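Local coordinates for protein tetraacyldisaccharide 4'-kinase (Aquifex aeolicus, PDB 4ITM) that probably transfers the gamma-phosphate of ATP to the 4'-position of a tetraacyldisaccharide 1-phosphate, giving lipid IVA in the last step of its pathway, at residues N43-G48 and L154-D159; V184-E189 and F202-E207. All blocks are in the same frame, centred on the assembly; numbering follows the deposited sequence.

How the contacts relate
The two contacts follow one another along the chain, contact 1 closing before contact 2 opens, and their centres lie about 12 Å apart. They belong to the same run of parallel strands: 38-43 pairs with 150-156, which pairs with 182-186, which in turn pairs with 201-212. The join between them is made by strands 150-156 and 182-186, where Leu155 N lies 3.0 Å from Val184 O and Leu155 O 2.8 Å from Thr186 N, both probable hydrogen bonds. In contact 1 Lys156 bonds to the main chain of the loop leading to helix 51-61, and contact 2 supplies Tyr187 and Arg206. Both reach the same ATP, so the sheet brings phosphate-binding loop and phosphate-gripping side chains to one site.

Contact 1: residues N43-G48 and L154-D159; sequences NLSVGG and LLKKKD. With ATP (adenosine-5'-triphosphate), chain B.
Lys156, on segment 154-159, spends its ammonium on the main chain of a nucleotide-binding loop: NZ donates to Gly48 O at 3.1 Å, approaching from above the carbonyl plane (48° out of it). In this member of the P-loop NTPase clan, segment 43-48 leads from strand 38-43 toward helix 51-61, and Ser45 to Gly48 begin the predicted ATP-binding P-loop. Gly48 C indeed lies only 3.1 Å from ATP O1B. The lysine chain runs straight until a last bend (chi4 -60°), which brings NZ to 2.9 Å from Asp159 OD1 on the syn side of the carboxylate, a salt bridge. Asp159 OD2 accepts from Lys156 N at 2.9 Å, so both oxygens hold the same residue and the carboxylate is fixed in rotation. Ser49 OG is a further partner of NZ, which therefore ties the loop at more than one point. Ser45 meets this pair with its CB, 3.5 Å from Asp159 OD1, while its OG takes Gly47 N in an ST turn and shares a water with Lys156 NZ. A second water accepts from Leu44 N and donates to Asp159 OD2 and, at 2.6 Å, to Leu154 O.

Contact 2: residues V184-E189 and F202-E207; sequences VLTYQE and FKMFRE. With ATP (adenosine-5'-triphosphate), chain B.
Strands 184-186 and 202-207 run parallel, their axes 4.5 Å apart at closest approach and inclined by 40°. Leu185 bonds in both directions, its N donating to Phe202 O at 2.7 Å and its O accepting from Met204 N at 3.0 Å. Beyond Thr186 the chains part, and a water that accepts from Gln188 N lies between them, near Met204 O. Side chains take over here. The Gln188 chain crosses that of Lys203 at about a right angle, and Gln188 CG lies over one face of the Phe205 ring, offset toward the rim. Met204 CE packs on Thr186 CG2 and over a face of the Arg206 guanidinium. Glu189, bent at chi2 (89°), turns its carboxylate back onto Arg206: OE1 takes Arg206 N at 2.7 Å with its anti lone pair and Arg206 NE at 2.8 Å, while OE2 takes Arg206 NH2 at 3.0 Å. This side-on grip is twisted, the two planes standing 50° apart. It fixes the guanidinium, whose NH1 reaches ATP O2A at 3.0 Å, in the guanidinium plane. With an alanine in place of Arg206, Glu189 would probably lose its charged mate and the alpha-phosphate this donor. Tyr187 OH donates to ATP O1B at 2.5 Å. Arg206 on strand 202-207 and Tyr187 in the turn following 184-186 thus both face the phosphates, which P-loop NTPases bind at the C-terminal ends of their parallel strands.

Contact 1: residues N43-G48 and L154-D159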
ATOM      1  N   ASN A  43      -2.164   8.282   3.653  1.00 15.37           N
ATOM      2  CA  ASN A  43      -1.967   8.381   5.092  1.00 19.78           C
ATOM      3  C   ASN A  43      -1.078   9.540   5.501  1.00 14.28           C
ATOM      4  O   ASN A  43      -0.349  10.121   4.683  1.00 16.65           O
ATOM      5  CB  ASN A  43      -1.486   7.071   5.713  1.00 26.21           C
ATOM      6  CG  ASN A  43      -0.066   6.767   5.381  1.00 24.35           C
ATOM      7  OD1 ASN A  43       0.415   7.136   4.320  1.00 33.57           O
ATOM      8  ND2 ASN A  43       0.622   6.079   6.279  1.00 23.46           N
ATOM      9  N   LEU A  44      -1.141   9.852   6.786  1.00 15.76           N
ATOM     10  CA  LEU A  44      -0.417  10.973   7.360  1.00 20.55           C
ATOM     11  C   LEU A  44       0.979  10.586   7.802  1.00 23.00           C
ATOM     12  O   LEU A  44       1.772  11.441   8.189  1.00 23.66           O
ATOM     13  CB  LEU A  44      -1.182  11.520   8.567  1.00 15.86           C
ATOM     14  CG  LEU A  44      -2.561  12.094   8.282  1.00 26.49           C
ATOM     15  CD1 LEU A  44      -3.169  12.634   9.568  1.00 30.08           C
ATOM     16  CD2 LEU A  44      -2.472  13.190   7.210  1.00 25.21           C
ATOM     17  N   SER A  45       1.279   9.298   7.756  1.00 16.38           N
ATOM     18  CA  SER A  45       2.534   8.821   8.309  1.00 15.67           C
ATOM     19  C   SER A  45       3.525   8.426   7.215  1.00 20.84           C
ATOM     20  O   SER A  45       3.127   8.117   6.090  1.00 20.38           O
ATOM     21  CB  SER A  45       2.277   7.620   9.225  1.00 16.88           C
ATOM     22  OG  SER A  45       3.505   7.158   9.772  1.00 31.56           O
ATOM     23  N   VAL A  46       4.813   8.444   7.549  1.00 16.42           N
ATOM     24  CA  VAL A  46       5.834   7.863   6.678  1.00 20.83           C
ATOM     25  C   VAL A  46       5.961   6.356   6.903  1.00 21.61           C
ATOM     26  O   VAL A  46       6.583   5.662   6.107  1.00 27.00           O
ATOM     27  CB  VAL A  46       7.222   8.493   6.885  1.00 19.90           C
ATOM     28  CG1 VAL A  46       7.256   9.908   6.328  1.00 23.17           C
ATOM     29  CG2 VAL A  46       7.604   8.466   8.356  1.00 26.79           C
ATOM     30  N   GLY A  47       5.385   5.860   7.994  1.00 18.11           N
ATOM     31  CA  GLY A  47       5.326   4.427   8.240  1.00 21.64           C
ATOM     32  C   GLY A  47       4.066   3.832   7.637  1.00 24.44           C
ATOM     33  O   GLY A  47       3.152   4.567   7.231  1.00 31.92           O
ATOM     34  N   GLY A  48       4.000   2.505   7.579  1.00 20.67           N
ATOM     35  CA  GLY A  48       2.862   1.837   6.959  1.00 17.22           C
ATOM     36  C   GLY A  48       1.563   2.043   7.723  1.00 18.60           C
ATOM     37  O   GLY A  48       1.554   2.104   8.948  1.00 18.34           O
ATOM     38  N   LEU A 154      -6.184   6.694   5.501  1.00 14.09           N
ATOM     39  CA  LEU A 154      -5.954   5.603   6.447  1.00  9.55           C
ATOM     40  C   LEU A 154      -5.310   6.172   7.690  1.00 15.51           C
ATOM     41  O   LEU A 154      -4.385   6.970   7.616  1.00 14.31           O
ATOM     42  CB  LEU A 154      -5.016   4.542   5.874  1.00 15.57           C
ATOM     43  CG  LEU A 154      -5.300   3.985   4.481  1.00 24.09           C
ATOM     44  CD1 LEU A 154      -4.182   3.070   4.086  1.00 17.26           C
ATOM     45  CD2 LEU A 154      -6.610   3.247   4.452  1.00 23.52           C
ATOM     46  N   LEU A 155      -5.766   5.710   8.836  1.00 16.09           N
ATOM     47  CA  LEU A 155      -5.312   6.232  10.102  1.00 16.66           C
ATOM     48  C   LEU A 155      -5.153   5.052  11.040  1.00 18.02           C
ATOM     49  O   LEU A 155      -6.064   4.224  11.160  1.00 18.77           O
ATOM     50  CB  LEU A 155      -6.375   7.190  10.642  1.00 15.43           C
ATOM     51  CG  LEU A 155      -5.921   8.383  11.464  1.00 34.00           C
ATOM     52  CD1 LEU A 155      -4.982   9.243  10.653  1.00 31.74           C
ATOM     53  CD2 LEU A 155      -7.142   9.165  11.893  1.00 41.97           C
ATOM     54  N   LYS A 156      -3.995   4.958  11.688  1.00 14.88           N
ATOM     55  CA  LYS A 156      -3.796   3.965  12.740  1.00 18.96           C
ATOM     56  C   LYS A 156      -3.669   4.698  14.067  1.00 20.57           C
ATOM     57  O   LYS A 156      -3.291   5.872  14.091  1.00 17.25           O
ATOM     58  CB  LYS A 156      -2.561   3.095  12.475  1.00 19.35           C
ATOM     59  CG  LYS A 156      -1.244   3.852  12.349  1.00 22.94           C
ATOM     60  CD  LYS A 156      -0.083   2.876  12.126  1.00 25.96           C
ATOM     61  CE  LYS A 156       1.253   3.587  11.957  1.00 23.00           C
ATOM     62  NZ  LYS A 156       1.243   4.519  10.794  1.00 15.22           N
ATOM     63  N   LYS A 157      -4.013   4.019  15.159  1.00 19.09           N
ATOM     64  CA  LYS A 157      -4.029   4.644  16.485  1.00 21.49           C
ATOM     65  C   LYS A 157      -2.740   5.410  16.783  1.00 23.00           C
ATOM     66  O   LYS A 157      -2.770   6.523  17.306  1.00 28.80           O
ATOM     67  CB  LYS A 157      -4.275   3.593  17.569  1.00 20.51           C
ATOM     68  CG  LYS A 157      -4.376   4.162  18.975  1.00 21.33           C
ATOM     69  CD  LYS A 157      -4.212   3.061  20.023  1.00 32.45           C
ATOM     70  CE  LYS A 157      -4.484   3.578  21.445  1.00 37.36           C
ATOM     71  NZ  LYS A 157      -4.373   2.479  22.451  1.00 43.49           N
ATOM     72  N   LYS A 158      -1.617   4.804  16.424  1.00 28.20           N
ATOM     73  CA  LYS A 158      -0.287   5.382  16.618  1.00 28.55           C
ATOM     74  C   LYS A 158      -0.107   6.775  15.982  1.00 24.39           C
ATOM     75  O   LYS A 158       0.605   7.633  16.522  1.00 22.37           O
ATOM     76  CB  LYS A 158       0.749   4.394  16.068  1.00 34.38           C
ATOM     77  CG  LYS A 158       2.191   4.819  16.189  1.00 40.12           C
ATOM     78  CD  LYS A 158       3.096   3.742  15.614  1.00 46.55           C
ATOM     79  CE  LYS A 158       4.533   4.227  15.497  1.00 52.69           C
ATOM     80  NZ  LYS A 158       5.424   3.169  14.941  1.00 53.23           N
ATOM     81  N   ASP A 159      -0.754   7.003  14.842  1.00 19.22           N
ATOM     82  CA  ASP A 159      -0.691   8.309  14.178  1.00 23.04           C
ATOM     83  C   ASP A 159      -1.187   9.406  15.102  1.00 23.66           C
ATOM     84  O   ASP A 159      -0.660  10.522  15.099  1.00 27.40           O
ATOM     85  CB  ASP A 159      -1.543   8.316  12.907  1.00 23.18           C
ATOM     86  CG  ASP A 159      -1.076   7.308  11.895  1.00 22.16           C
ATOM     87  OD1 ASP A 159       0.115   6.948  11.944  1.00 18.82           O
ATOM     88  OD2 ASP A 159      -1.890   6.885  11.052  1.00 25.87           O
TER
HETATM   89  PG  ATP B 401       2.095  -1.132   3.321  1.00 21.26           P
HETATM   90  O1G ATP B 401       2.240   0.285   3.798  1.00 25.38           O
HETATM   91  O2G ATP B 401       0.979  -1.395   2.344  1.00 23.74           O
HETATM   92  O3G ATP B 401       3.400  -1.785   2.921  1.00 32.40           O
HETATM   93  PB  ATP B 401       2.176  -1.838   6.106  1.00 19.41           P
HETATM   94  O1B ATP B 401       1.271  -0.963   6.946  1.00 25.30           O
HETATM   95  O2B ATP B 401       3.643  -1.517   6.072  1.00 29.01           O
HETATM   96  O3B ATP B 401       1.627  -1.998   4.600  1.00 36.45           O
HETATM   97  PA  ATP B 401       0.782  -4.343   6.636  1.00 22.55           P
HETATM   98  O1A ATP B 401       0.882  -4.873   8.043  1.00 24.59           O
HETATM   99  O2A ATP B 401      -0.519  -3.739   6.188  1.00 19.26           O
HETATM  100  O3A ATP B 401       2.056  -3.356   6.597  1.00 29.96           O
HETATM  101  O5' ATP B 401       1.190  -5.528   5.609  1.00 21.26           O
HETATM  102  C5' ATP B 401       2.562  -5.943   5.530  1.00 18.87           C
HETATM  103  C4' ATP B 401       2.995  -6.268   4.099  1.00 17.32           C
HETATM  104  O4' ATP B 401       2.325  -7.429   3.586  1.00 14.31           O
HETATM  105  C3' ATP B 401       2.706  -5.134   3.124  1.00 17.91           C
HETATM  106  O3' ATP B 401       3.800  -4.212   3.083  1.00 15.01           O
HETATM  107  C2' ATP B 401       2.430  -5.858   1.808  1.00 19.88           C
HETATM  108  O2' ATP B 401       3.642  -6.189   1.123  1.00 18.10           O
HETATM  109  C1' ATP B 401       1.878  -7.202   2.242  1.00 15.22           C
HETATM  110  N9  ATP B 401       0.400  -7.231   2.316  1.00 16.65           N
HETATM  111  C8  ATP B 401      -0.413  -6.201   2.634  1.00 15.28           C
HETATM  112  N7  ATP B 401      -1.706  -6.583   2.647  1.00 14.11           N
HETATM  113  C5  ATP B 401      -1.727  -7.902   2.338  1.00 17.97           C
HETATM  114  C6  ATP B 401      -2.774  -8.935   2.183  1.00 16.85           C
HETATM  115  N6  ATP B 401      -4.086  -8.626   2.365  1.00 17.58           N
HETATM  116  N1  ATP B 401      -2.367 -10.187   1.846  1.00 20.72           N
HETATM  117  C2  ATP B 401      -1.063 -10.501   1.677  1.00 21.45           C
HETATM  118  N3  ATP B 401      -0.060  -9.616   1.801  1.00 14.82           N
HETATM  119  C4  ATP B 401      -0.334  -8.326   2.129  1.00 17.46           C
HETATM  120  O   HOH W   1      -2.415   8.262   8.646  1.00 23.40           O
HETATM  121  O   HOH W   2       3.966   5.188  11.642  1.00 38.28           O

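Contact 2: residues V184-E189 and F202-E207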
ATOM      1  N   VAL A 184     -10.453   5.312   7.176  1.00 21.40           N
ATOM      2  CA  VAL A 184     -10.365   3.874   7.373  1.00 19.86           C
ATOM      3  C   VAL A 184      -9.416   3.660   8.532  1.00 16.97           C
ATOM      4  O   VAL A 184      -8.256   4.065   8.468  1.00 11.01           O
ATOM      5  CB  VAL A 184      -9.858   3.164   6.104  1.00 19.67           C
ATOM      6  CG1 VAL A 184      -9.693   1.664   6.351  1.00 12.00           C
ATOM      7  CG2 VAL A 184     -10.823   3.422   4.959  1.00  9.39           C
ATOM      8  N   LEU A 185      -9.916   3.074   9.613  1.00 12.18           N
ATOM      9  CA  LEU A 185      -9.093   2.904  10.804  1.00 12.99           C
ATOM     10  C   LEU A 185      -8.359   1.569  10.734  1.00 22.45           C
ATOM     11  O   LEU A 185      -8.988   0.506  10.683  1.00 21.61           O
ATOM     12  CB  LEU A 185      -9.948   3.009  12.068  1.00 14.25           C
ATOM     13  CG  LEU A 185     -10.789   4.290  12.176  1.00 14.52           C
ATOM     14  CD1 LEU A 185     -11.427   4.411  13.556  1.00 16.49           C
ATOM     15  CD2 LEU A 185      -9.974   5.543  11.859  1.00 18.07           C
ATOM     16  N   THR A 186      -7.030   1.635  10.721  1.00 21.35           N
ATOM     17  CA  THR A 186      -6.205   0.457  10.469  1.00 18.77           C
ATOM     18  C   THR A 186      -5.345   0.015  11.646  1.00 18.72           C
ATOM     19  O   THR A 186      -5.337   0.640  12.713  1.00 17.58           O
ATOM     20  CB  THR A 186      -5.278   0.660   9.256  1.00 20.54           C
ATOM     21  OG1 THR A 186      -4.268   1.622   9.579  1.00 17.28           O
ATOM     22  CG2 THR A 186      -6.078   1.123   8.041  1.00 12.50           C
ATOM     23  N   TYR A 187      -4.617  -1.077  11.425  1.00 17.57           N
ATOM     24  CA  TYR A 187      -3.874  -1.760  12.480  1.00 15.57           C
ATOM     25  C   TYR A 187      -4.786  -2.187  13.646  1.00 16.56           C
ATOM     26  O   TYR A 187      -4.378  -2.188  14.798  1.00 17.41           O
ATOM     27  CB  TYR A 187      -2.686  -0.913  12.947  1.00 17.26           C
ATOM     28  CG  TYR A 187      -1.504  -0.972  11.999  1.00 18.60           C
ATOM     29  CD1 TYR A 187      -1.625  -0.564  10.667  1.00 16.55           C
ATOM     30  CD2 TYR A 187      -0.270  -1.446  12.432  1.00 23.75           C
ATOM     31  CE1 TYR A 187      -0.540  -0.634   9.788  1.00 14.79           C
ATOM     32  CE2 TYR A 187       0.820  -1.515  11.573  1.00 25.18           C
ATOM     33  CZ  TYR A 187       0.683  -1.106  10.259  1.00 24.96           C
ATOM     34  OH  TYR A 187       1.772  -1.178   9.426  1.00 22.58           O
ATOM     35  N   GLN A 188      -6.020  -2.567  13.324  1.00 18.29           N
ATOM     36  CA  GLN A 188      -6.992  -2.991  14.329  1.00 18.99           C
ATOM     37  C   GLN A 188      -6.554  -4.276  15.029  1.00 26.08           C
ATOM     38  O   GLN A 188      -6.765  -4.437  16.227  1.00 30.17           O
ATOM     39  CB  GLN A 188      -8.365  -3.209  13.689  1.00 19.02           C
ATOM     40  CG  GLN A 188      -9.017  -1.936  13.133  1.00 19.08           C
ATOM     41  CD  GLN A 188      -9.447  -0.990  14.240  1.00 20.85           C
ATOM     42  OE1 GLN A 188      -9.598  -1.399  15.387  1.00 21.93           O
ATOM     43  NE2 GLN A 188      -9.630   0.286  13.903  1.00 21.84           N
ATOM     44  N   GLU A 189      -5.942  -5.180  14.270  1.00 24.57           N
ATOM     45  CA  GLU A 189      -5.536  -6.481  14.785  1.00 26.12           C
ATOM     46  C   GLU A 189      -4.595  -6.335  15.993  1.00 26.14           C
ATOM     47  O   GLU A 189      -4.792  -6.977  17.024  1.00 29.07           O
ATOM     48  CB  GLU A 189      -4.883  -7.327  13.672  1.00 20.95           C
ATOM     49  CG  GLU A 189      -5.727  -7.493  12.393  1.00 20.22           C
ATOM     50  CD  GLU A 189      -5.505  -6.383  11.357  1.00 23.44           C
ATOM     51  OE1 GLU A 189      -6.233  -6.369  10.341  1.00 22.98           O
ATOM     52  OE2 GLU A 189      -4.607  -5.535  11.546  1.00 20.32           O
ATOM     53  N   PHE A 202     -14.555   3.699   8.861  1.00 19.89           N
ATOM     54  CA  PHE A 202     -14.643   2.258   8.680  1.00 13.14           C
ATOM     55  C   PHE A 202     -13.406   1.586   9.255  1.00 19.19           C
ATOM     56  O   PHE A 202     -12.282   1.958   8.917  1.00 20.93           O
ATOM     57  CB  PHE A 202     -14.757   1.926   7.177  1.00 14.01           C
ATOM     58  CG  PHE A 202     -15.805   2.736   6.457  1.00 13.56           C
ATOM     59  CD1 PHE A 202     -15.492   3.983   5.928  1.00 11.70           C
ATOM     60  CD2 PHE A 202     -17.110   2.269   6.343  1.00 18.30           C
ATOM     61  CE1 PHE A 202     -16.464   4.752   5.290  1.00 20.49           C
ATOM     62  CE2 PHE A 202     -18.090   3.026   5.695  1.00 25.08           C
ATOM     63  CZ  PHE A 202     -17.763   4.274   5.167  1.00 21.69           C
ATOM     64  N   LYS A 203     -13.606   0.594  10.114  1.00 19.55           N
ATOM     65  CA  LYS A 203     -12.486  -0.211  10.595  1.00 20.53           C
ATOM     66  C   LYS A 203     -12.098  -1.280   9.569  1.00 15.74           C
ATOM     67  O   LYS A 203     -12.953  -1.976   9.029  1.00 16.35           O
ATOM     68  CB  LYS A 203     -12.817  -0.888  11.925  1.00 15.47           C
ATOM     69  CG  LYS A 203     -13.098   0.056  13.094  1.00 21.31           C
ATOM     70  CD  LYS A 203     -13.120  -0.744  14.396  1.00 19.48           C
ATOM     71  CE  LYS A 203     -13.796   0.006  15.517  1.00 21.64           C
ATOM     72  NZ  LYS A 203     -14.023  -0.892  16.697  1.00 27.17           N
ATOM     73  N   MET A 204     -10.802  -1.407   9.319  1.00 17.79           N
ATOM     74  CA  MET A 204     -10.276  -2.425   8.423  1.00 14.96           C
ATOM     75  C   MET A 204      -9.717  -3.619   9.217  1.00 16.39           C
ATOM     76  O   MET A 204      -9.026  -3.435  10.229  1.00 17.50           O
ATOM     77  CB  MET A 204      -9.172  -1.824   7.544  1.00 11.31           C
ATOM     78  CG  MET A 204      -8.565  -2.819   6.567  1.00 19.92           C
ATOM     79  SD  MET A 204      -7.411  -2.097   5.389  1.00 15.72           S
ATOM     80  CE  MET A 204      -5.893  -2.151   6.333  1.00 10.40           C
ATOM     81  N   PHE A 205     -10.017  -4.832   8.755  1.00 13.24           N
ATOM     82  CA  PHE A 205      -9.466  -6.058   9.345  1.00 14.44           C
ATOM     83  C   PHE A 205      -8.881  -6.963   8.276  1.00 16.17           C
ATOM     84  O   PHE A 205      -9.383  -7.014   7.144  1.00 13.57           O
ATOM     85  CB  PHE A 205     -10.523  -6.856  10.126  1.00 15.23           C
ATOM     86  CG  PHE A 205     -11.092  -6.120  11.299  1.00 22.01           C
ATOM     87  CD1 PHE A 205     -12.154  -5.236  11.133  1.00 24.58           C
ATOM     88  CD2 PHE A 205     -10.557  -6.292  12.566  1.00 23.29           C
ATOM     89  CE1 PHE A 205     -12.685  -4.550  12.212  1.00 21.27           C
ATOM     90  CE2 PHE A 205     -11.074  -5.603  13.657  1.00 22.86           C
ATOM     91  CZ  PHE A 205     -12.142  -4.730  13.478  1.00 22.11           C
ATOM     92  N   ARG A 206      -7.825  -7.678   8.643  1.00 14.09           N
ATOM     93  CA  ARG A 206      -7.255  -8.692   7.772  1.00 13.97           C
ATOM     94  C   ARG A 206      -7.477 -10.059   8.398  1.00 22.75           C
ATOM     95  O   ARG A 206      -7.444 -10.198   9.619  1.00 21.03           O
ATOM     96  CB  ARG A 206      -5.754  -8.459   7.550  1.00 16.36           C
ATOM     97  CG  ARG A 206      -5.408  -7.546   6.375  1.00 17.90           C
ATOM     98  CD  ARG A 206      -5.809  -6.093   6.644  1.00 14.87           C
ATOM     99  NE  ARG A 206      -5.144  -5.567   7.836  1.00 14.91           N
ATOM    100  CZ  ARG A 206      -3.893  -5.113   7.860  1.00 13.68           C
ATOM    101  NH1 ARG A 206      -3.149  -5.110   6.754  1.00 17.18           N
ATOM    102  NH2 ARG A 206      -3.386  -4.655   8.993  1.00 18.13           N
ATOM    103  N   GLU A 207      -7.704 -11.070   7.559  1.00 18.80           N
ATOM    104  CA  GLU A 207      -7.832 -12.439   8.037  1.00 22.21           C
ATOM    105  C   GLU A 207      -7.101 -13.398   7.100  1.00 23.56           C
ATOM    106  O   GLU A 207      -7.184 -13.281   5.875  1.00 27.86           O
ATOM    107  CB  GLU A 207      -9.303 -12.845   8.150  1.00 25.12           C
ATOM    108  CG  GLU A 207     -10.093 -12.060   9.180  1.00 37.30           C
ATOM    109  CD  GLU A 207     -11.583 -12.350   9.122  1.00 48.33           C
ATOM    110  OE1 GLU A 207     -12.038 -12.978   8.142  1.00 52.26           O
ATOM    111  OE2 GLU A 207     -12.300 -11.947  10.060  1.00 53.17           O
TER
HETATM  112  PG  ATP B 401       2.095  -1.132   3.321  1.00 21.26           P
HETATM  113  O1G ATP B 401       2.240   0.285   3.798  1.00 25.38           O
HETATM  114  O2G ATP B 401       0.979  -1.395   2.344  1.00 23.74           O
HETATM  115  O3G ATP B 401       3.400  -1.785   2.921  1.00 32.40           O
HETATM  116  PB  ATP B 401       2.176  -1.838   6.106  1.00 19.41           P
HETATM  117  O1B ATP B 401       1.271  -0.963   6.946  1.00 25.30           O
HETATM  118  O2B ATP B 401       3.643  -1.517   6.072  1.00 29.01           O
HETATM  119  O3B ATP B 401       1.627  -1.998   4.600  1.00 36.45           O
HETATM  120  PA  ATP B 401       0.782  -4.343   6.636  1.00 22.55           P
HETATM  121  O1A ATP B 401       0.882  -4.873   8.043  1.00 24.59           O
HETATM  122  O2A ATP B 401      -0.519  -3.739   6.188  1.00 19.26           O
HETATM  123  O3A ATP B 401       2.056  -3.356   6.597  1.00 29.96           O
HETATM  124  O5' ATP B 401       1.190  -5.528   5.609  1.00 21.26           O
HETATM  125  C5' ATP B 401       2.562  -5.943   5.530  1.00 18.87           C
HETATM  126  C4' ATP B 401       2.995  -6.268   4.099  1.00 17.32           C
HETATM  127  O4' ATP B 401       2.325  -7.429   3.586  1.00 14.31           O
HETATM  128  C3' ATP B 401       2.706  -5.134   3.124  1.00 17.91           C
HETATM  129  O3' ATP B 401       3.800  -4.212   3.083  1.00 15.01           O
HETATM  130  C2' ATP B 401       2.430  -5.858   1.808  1.00 19.88           C
HETATM  131  O2' ATP B 401       3.642  -6.189   1.123  1.00 18.10           O
HETATM  132  C1' ATP B 401       1.878  -7.202   2.242  1.00 15.22           C
HETATM  133  N9  ATP B 401       0.400  -7.231   2.316  1.00 16.65           N
HETATM  134  C8  ATP B 401      -0.413  -6.201   2.634  1.00 15.28           C
HETATM  135  N7  ATP B 401      -1.706  -6.583   2.647  1.00 14.11           N
HETATM  136  C5  ATP B 401      -1.727  -7.902   2.338  1.00 17.97           C
HETATM  137  C6  ATP B 401      -2.774  -8.935   2.183  1.00 16.85           C
HETATM  138  N6  ATP B 401      -4.086  -8.626   2.365  1.00 17.58           N
HETATM  139  N1  ATP B 401      -2.367 -10.187   1.846  1.00 20.72           N
HETATM  140  C2  ATP B 401      -1.063 -10.501   1.677  1.00 21.45           C
HETATM  141  N3  ATP B 401      -0.060  -9.616   1.801  1.00 14.82           N
HETATM  142  C4  ATP B 401      -0.334  -8.326   2.129  1.00 17.46           C
HETATM  143  O   HOH W   3      -6.372  -3.238  10.396  1.00 16.03           O